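Local coordinates for protein cellobiose 2-epimerase (Spirochaeta thermophila DSM 6192, PDB 5ZIG) that probably catalyses the reversible epimerization of cellobiose to 4-O-beta-D-glucopyranosyl-D-mannose, at residues Ala389-Glu392 with Gly393-Arg396; Ala19-Phe23 with Asp24-Pro28; Phe325-Ala328 with Tyr329-Glu333. All coordinates share one frame; numbering follows the deposited sequence.

Contact 1: residues Ala389-Glu392 with Gly393-Arg396; sequences ACLE and GMRR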
# COMPACT_ATOMS: atom_id res chain seq x y z
N ALA A 389 -2.72 -5.11 6.87
CA ALA A 389 -1.89 -6.17 7.42
C ALA A 389 -2.68 -7.01 8.39
O ALA A 389 -2.49 -8.22 8.45
CB ALA A 389 -0.65 -5.57 8.09
N CYS A 390 -3.63 -6.39 9.08
CA CYS A 390 -4.51 -7.13 9.98
C CYS A 390 -5.51 -7.97 9.19
O CYS A 390 -5.75 -9.14 9.52
CB CYS A 390 -5.23 -6.16 10.92
SG CYS A 390 -4.18 -5.30 12.11
N LEU A 391 -6.13 -7.38 8.16
CA LEU A 391 -7.09 -8.12 7.34
C LEU A 391 -6.42 -9.23 6.55
O LEU A 391 -6.92 -10.35 6.49
CB LEU A 391 -7.83 -7.17 6.40
CG LEU A 391 -8.83 -6.23 7.10
CD1 LEU A 391 -9.12 -5.01 6.23
CD2 LEU A 391 -10.13 -6.95 7.50
N GLU A 392 -5.27 -8.93 5.94
CA GLU A 392 -4.51 -9.97 5.26
C GLU A 392 -4.03 -11.04 6.23
O GLU A 392 -4.10 -12.23 5.93
CB GLU A 392 -3.33 -9.34 4.51
CG GLU A 392 -3.73 -8.65 3.20
CD GLU A 392 -4.17 -9.63 2.12
OE1 GLU A 392 -3.55 -10.73 1.99
OE2 GLU A 392 -5.14 -9.32 1.39
N GLY A 393 -3.52 -10.63 7.40
CA GLY A 393 -3.10 -11.62 8.40
C GLY A 393 -4.24 -12.53 8.83
O GLY A 393 -4.06 -13.74 8.93
N MET A 394 -5.42 -11.97 9.06
CA MET A 394 -6.53 -12.76 9.57
C MET A 394 -6.96 -13.80 8.55
O MET A 394 -7.15 -14.98 8.89
CB MET A 394 -7.70 -11.86 9.94
CG MET A 394 -7.56 -11.23 11.31
SD MET A 394 -9.03 -10.34 11.80
CE MET A 394 -8.74 -8.77 10.99
N ARG A 395 -7.12 -13.39 7.29
CA ARG A 395 -7.56 -14.32 6.26
C ARG A 395 -6.52 -15.39 6.00
O ARG A 395 -6.85 -16.56 5.82
CB ARG A 395 -7.88 -13.58 4.97
CG ARG A 395 -8.98 -14.27 4.16
CD ARG A 395 -8.95 -13.83 2.71
NE ARG A 395 -7.62 -13.95 2.11
CZ ARG A 395 -6.84 -12.91 1.80
NH1 ARG A 395 -7.27 -11.67 2.02
NH2 ARG A 395 -5.64 -13.10 1.26
N ARG A 396 -5.24 -14.99 5.97
CA ARG A 396 -4.19 -15.94 5.64
C ARG A 396 -3.95 -16.91 6.79
O ARG A 396 -3.76 -18.11 6.56
CB ARG A 396 -2.90 -15.20 5.30
CG ARG A 396 -2.91 -14.51 3.94
CD ARG A 396 -1.71 -13.54 3.89
NE ARG A 396 -1.74 -12.63 2.74
CZ ARG A 396 -1.22 -12.92 1.56
NH1 ARG A 396 -0.62 -14.09 1.35
NH2 ARG A 396 -1.30 -12.04 0.58
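From A389-E392 into G393-R396 the chain runs as regular alpha-helix, each N-H of the second turn bonding to the carbonyl four residues back, beginning with G393 N on A389 O at 2.8 Å. The side-chain chemistry centres on E392, whose carboxylate is shared by the arginines three and four positions later. Its chain bends at chi2 (-70°), which swings the acid group along the helix toward them. R395 comes alongside, pointing the same way, and presents its guanidinium end-on with one terminal nitrogen for each oxygen. NH1 reaches OE2 of E392 at 3.2 Å in an almost straight bond; OE2 lies in the R395 guanidinium plane, whereas NH1 comes from above the carboxylate plane. NH2 of R395 meets OE1 of E392 on its syn side but well out of the carboxylate plane, at 3.2 Å, and the two flat groups are turned 69° apart. R396, extended from CG to NE, brings NE nearly along the C-O axis of E392 OE1 at 2.7 Å, with a weak second bond from NH2 at 3.0 Å. On another face of the helix, M394 bends at chi3 (-84°), so that CE doubles back to 3.4 Å from C390 O and to 4.2 Å from L391 CD2. Helix 384-402 is an inner helix of the (alpha/alpha)6 barrel expected of this family: L391 and M394 pack against helix 7-31, E392 and R396 adjoin W259 of helix 251-269, and a bound 1,2-ethanediol, probably from the crystallisation liquor, lies about 3 Å from the nearest E392 side-chain atom. One carboxylate thus joins two guanidinium groups in a salt-bridge network; with R395 on both oxygens and R396 on OE1, rotation of the acid group is probably well restrained.

Contact 2: residues Ala19-Phe23 with Asp24-Pro28; sequences AAQLF and DHILP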
# COMPACT_ATOMS: atom_id res chain seq x y z
N ALA A 19 -6.98 -9.12 15.18
CA ALA A 19 -8.37 -8.67 15.25
C ALA A 19 -8.55 -7.56 16.27
O ALA A 19 -9.30 -6.60 16.03
CB ALA A 19 -9.29 -9.85 15.57
N ALA A 20 -7.89 -7.67 17.43
CA ALA A 20 -7.99 -6.63 18.45
C ALA A 20 -7.37 -5.33 17.96
O ALA A 20 -7.94 -4.24 18.13
CB ALA A 20 -7.32 -7.08 19.75
N GLN A 21 -6.20 -5.42 17.34
CA GLN A 21 -5.54 -4.24 16.80
C GLN A 21 -6.45 -3.53 15.80
O GLN A 21 -6.73 -2.33 15.97
CB GLN A 21 -4.23 -4.64 16.14
CG GLN A 21 -3.11 -4.72 17.12
CD GLN A 21 -2.78 -3.37 17.68
OE1 GLN A 21 -2.64 -2.39 16.94
NE2 GLN A 21 -2.64 -3.30 19.00
N LEU A 22 -6.92 -4.24 14.77
CA LEU A 22 -7.83 -3.66 13.77
C LEU A 22 -9.04 -3.01 14.43
O LEU A 22 -9.27 -1.81 14.27
CB LEU A 22 -8.30 -4.71 12.75
CG LEU A 22 -9.18 -4.11 11.62
CD1 LEU A 22 -8.34 -3.11 10.82
CD2 LEU A 22 -9.81 -5.12 10.67
N PHE A 23 -9.83 -3.80 15.19
CA PHE A 23 -11.14 -3.31 15.58
C PHE A 23 -11.15 -2.54 16.90
O PHE A 23 -12.07 -1.75 17.13
CB PHE A 23 -12.14 -4.47 15.65
CG PHE A 23 -12.39 -5.18 14.34
CD1 PHE A 23 -13.04 -4.55 13.28
CD2 PHE A 23 -11.99 -6.50 14.16
CE1 PHE A 23 -13.27 -5.20 12.08
CE2 PHE A 23 -12.21 -7.16 12.96
CZ PHE A 23 -12.86 -6.52 11.92
N ASP A 24 -10.16 -2.75 17.78
CA ASP A 24 -10.17 -2.05 19.06
C ASP A 24 -9.16 -0.92 19.14
O ASP A 24 -9.32 -0.04 19.99
CB ASP A 24 -9.92 -3.04 20.21
CG ASP A 24 -10.94 -4.16 20.26
OD1 ASP A 24 -12.11 -3.92 19.89
OD2 ASP A 24 -10.59 -5.28 20.65
N HIS A 25 -8.13 -0.94 18.30
CA HIS A 25 -7.07 0.06 18.35
C HIS A 25 -7.01 0.92 17.10
O HIS A 25 -7.12 2.15 17.19
CB HIS A 25 -5.73 -0.65 18.60
CG HIS A 25 -4.63 0.27 19.03
ND1 HIS A 25 -4.45 0.67 20.34
CD2 HIS A 25 -3.66 0.89 18.31
CE1 HIS A 25 -3.41 1.48 20.41
NE2 HIS A 25 -2.92 1.64 19.19
N ILE A 26 -6.85 0.34 15.92
CA ILE A 26 -6.61 1.14 14.72
C ILE A 26 -7.87 1.88 14.31
O ILE A 26 -7.91 3.11 14.29
CB ILE A 26 -6.07 0.27 13.57
CG1 ILE A 26 -4.58 -0.03 13.78
CG2 ILE A 26 -6.22 1.01 12.22
CD1 ILE A 26 -4.14 -1.43 13.28
N LEU A 27 -8.94 1.14 13.98
CA LEU A 27 -10.17 1.78 13.50
C LEU A 27 -10.74 2.80 14.49
O LEU A 27 -11.12 3.90 14.05
CB LEU A 27 -11.21 0.70 13.13
CG LEU A 27 -10.84 -0.23 11.96
CD1 LEU A 27 -11.88 -1.34 11.71
CD2 LEU A 27 -10.67 0.60 10.65
N PRO A 28 -10.82 2.55 15.80
CA PRO A 28 -11.38 3.58 16.69
C PRO A 28 -10.60 4.87 16.69
O PRO A 28 -11.18 5.94 16.85
CB PRO A 28 -11.36 2.91 18.08
CG PRO A 28 -11.37 1.45 17.79
CD PRO A 28 -10.59 1.27 16.52
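L27 reaches back along the helix to both L22 and F23, and its CD1 is the methyl that touches them. It lies 3.9 Å from L22 CG, where the two leucine chains cross at a slant, and 3.8 Å from F23 CD1, where leucine and phenylalanine run side by side in the same direction. The F23 ring also has L22 CD2 over one face, near the rim, so L22 and L27 together bound part of the aromatic ring. Elsewhere on the helix Q21 and H25 lie alongside, again pointing the same way, with amide and imidazole planes 42° apart. Q21 folds at chi2 (-66°), which returns its amide to the neighbourhood of H25; OE1 of Q21 ends 3.7 Å from H25 CD2. The polar ends are held from outside the helix, OE1 of Q21 by the indole N-H of W360 and H25 NE2 by the carbonyl of E359. All of this belongs to helix 7-31, an outer helix of the (alpha/alpha)6 barrel expected of this family. L22 and I26 turn to the inner helix 384-402, while L27 packs on helix 57-73, and F23 adds a cation-pi contact with R74. The backbone widens here into a pi-type turn: I26 N bonds to Q21 O at 2.7 Å and L27 N to L22 O at 3.0 Å, both spanning five residues. Q21 O also accepts from H25 N, which stands above the carbonyl plane. At P28 the helix kinks, since proline brings no N-H for the preceding turn; its ring instead lies over the F23 carbonyl, with P28 CG 3.3 Å from F23 O.

Contact 3: residues Phe325-Ala328 with Tyr329-Glu333; sequences FLNA and YSLFE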
# COMPACT_ATOMS: atom_id res chain seq x y z
N PHE A 325 5.83 -12.25 4.66
CA PHE A 325 6.34 -13.50 5.19
C PHE A 325 5.26 -14.57 5.21
O PHE A 325 5.54 -15.75 4.96
CB PHE A 325 6.95 -13.27 6.58
CG PHE A 325 8.28 -12.58 6.55
CD1 PHE A 325 9.25 -12.96 5.63
CD2 PHE A 325 8.57 -11.55 7.43
CE1 PHE A 325 10.48 -12.32 5.58
CE2 PHE A 325 9.79 -10.92 7.40
CZ PHE A 325 10.74 -11.30 6.48
N LEU A 326 4.01 -14.18 5.52
CA LEU A 326 2.90 -15.12 5.45
C LEU A 326 2.69 -15.62 4.03
O LEU A 326 2.48 -16.83 3.80
CB LEU A 326 1.63 -14.46 5.97
CG LEU A 326 1.60 -14.02 7.44
CD1 LEU A 326 0.28 -13.33 7.71
CD2 LEU A 326 1.85 -15.19 8.44
N ASN A 327 2.77 -14.69 3.06
CA ASN A 327 2.62 -15.04 1.65
C ASN A 327 3.71 -16.01 1.21
O ASN A 327 3.46 -16.92 0.43
CB ASN A 327 2.67 -13.77 0.80
CG ASN A 327 2.34 -14.03 -0.65
OD1 ASN A 327 1.20 -14.35 -0.99
ND2 ASN A 327 3.33 -13.89 -1.50
N ALA A 328 4.94 -15.79 1.68
CA ALA A 328 6.06 -16.64 1.28
C ALA A 328 5.92 -18.06 1.82
O ALA A 328 6.41 -19.01 1.20
CB ALA A 328 7.37 -16.05 1.76
N TYR A 329 5.29 -18.22 2.98
CA TYR A 329 5.00 -19.56 3.46
C TYR A 329 4.01 -20.25 2.52
O TYR A 329 4.26 -21.35 2.04
CB TYR A 329 4.46 -19.53 4.88
CG TYR A 329 3.93 -20.88 5.33
CD1 TYR A 329 4.79 -21.93 5.63
CD2 TYR A 329 2.56 -21.11 5.42
CE1 TYR A 329 4.29 -23.18 6.02
CE2 TYR A 329 2.06 -22.35 5.79
CZ TYR A 329 2.93 -23.38 6.10
OH TYR A 329 2.40 -24.60 6.49
N SER A 330 2.89 -19.59 2.22
CA SER A 330 1.87 -20.19 1.36
C SER A 330 2.42 -20.52 -0.02
O SER A 330 1.92 -21.44 -0.67
CB SER A 330 0.67 -19.26 1.23
OG SER A 330 0.07 -19.06 2.50
N LEU A 331 3.45 -19.80 -0.47
CA LEU A 331 4.00 -20.06 -1.79
C LEU A 331 4.97 -21.24 -1.77
O LEU A 331 4.91 -22.10 -2.65
CB LEU A 331 4.71 -18.82 -2.33
CG LEU A 331 3.91 -17.69 -2.94
CD1 LEU A 331 4.87 -16.67 -3.54
CD2 LEU A 331 2.94 -18.21 -4.00
N PHE A 332 5.87 -21.27 -0.79
CA PHE A 332 6.97 -22.22 -0.80
C PHE A 332 6.90 -23.23 0.33
O PHE A 332 7.75 -24.12 0.41
CB PHE A 332 8.31 -21.46 -0.76
CG PHE A 332 8.45 -20.44 -1.87
CD1 PHE A 332 8.69 -20.84 -3.19
CD2 PHE A 332 8.32 -19.07 -1.61
CE1 PHE A 332 8.81 -19.90 -4.21
CE2 PHE A 332 8.44 -18.14 -2.63
CZ PHE A 332 8.68 -18.56 -3.93
N GLU A 333 5.90 -23.11 1.21
CA GLU A 333 5.63 -24.09 2.26
C GLU A 333 6.87 -24.35 3.13
O GLU A 333 7.14 -25.47 3.55
CB GLU A 333 5.10 -25.39 1.66
CG GLU A 333 3.98 -25.18 0.64
CD GLU A 333 3.43 -26.49 0.12
OE1 GLU A 333 2.38 -26.94 0.63
OE2 GLU A 333 4.05 -27.07 -0.79
O HOH W 1 -0.41 -16.47 3.28
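L331 leans back on N327, the residue one turn earlier, with CB, CG and CD1 all near it. CB sits 3.6 Å from N327 O, the carbonyl to which L331 N is hydrogen-bonded. CG, placed anti to the carbonyl carbon of L331 (chi1 -80°), stays close to that oxygen, 3.5 Å from N327 O, and also nears the asparagine amide. From there CD1 ends 3.8 Å from N327 ND2, a methyl beside an amide nitrogen, and the side chain as a whole also adjoins T262 of helix 251-269. N327 holds its amide at that place by putting CG anti to its backbone N (chi1 -172°). Its ND2 donates to T262 OG1, and its OD1 accepts from R396 NH1 on helix 384-402. Elsewhere on the turn, a water forms a bridge, 2.7 Å from S330 OG and weakly bonded to L326 O at 3.0 Å. Helix 315-332, part of the (alpha/alpha)6 barrel expected of this family, reaches its C-terminal end here: F332 N still bonds to A328 O, and E333 then leaves helical geometry with positive phi. A328 and F325 meanwhile pack on helix 275-294. The amide of N327 is therefore satisfied at both ends by neighbouring helices, which should fix its flip, while L331 brings only carbon to its flank.

Contact 1 lies between the other two, with its centre about 13 Å from each of theirs, while contacts 2 and 3 do not touch. It meets contact 2 through hydrocarbon and sulfur, with L391, C390 and M394 against L22 and A19, an inner helix on an outer one. Toward contact 3 the joint is mixed, L326 packing on G393 and R396 beside a probable R396 NH1 to N327 OD1 hydrogen bond. All three are partly buried. Contact 1, the nearest to the centre of the chain, is the one with a charged network; contact 2 is mainly apolar on a distorted helix, and contact 3 combines an amide, a leucine and a water at a helix end.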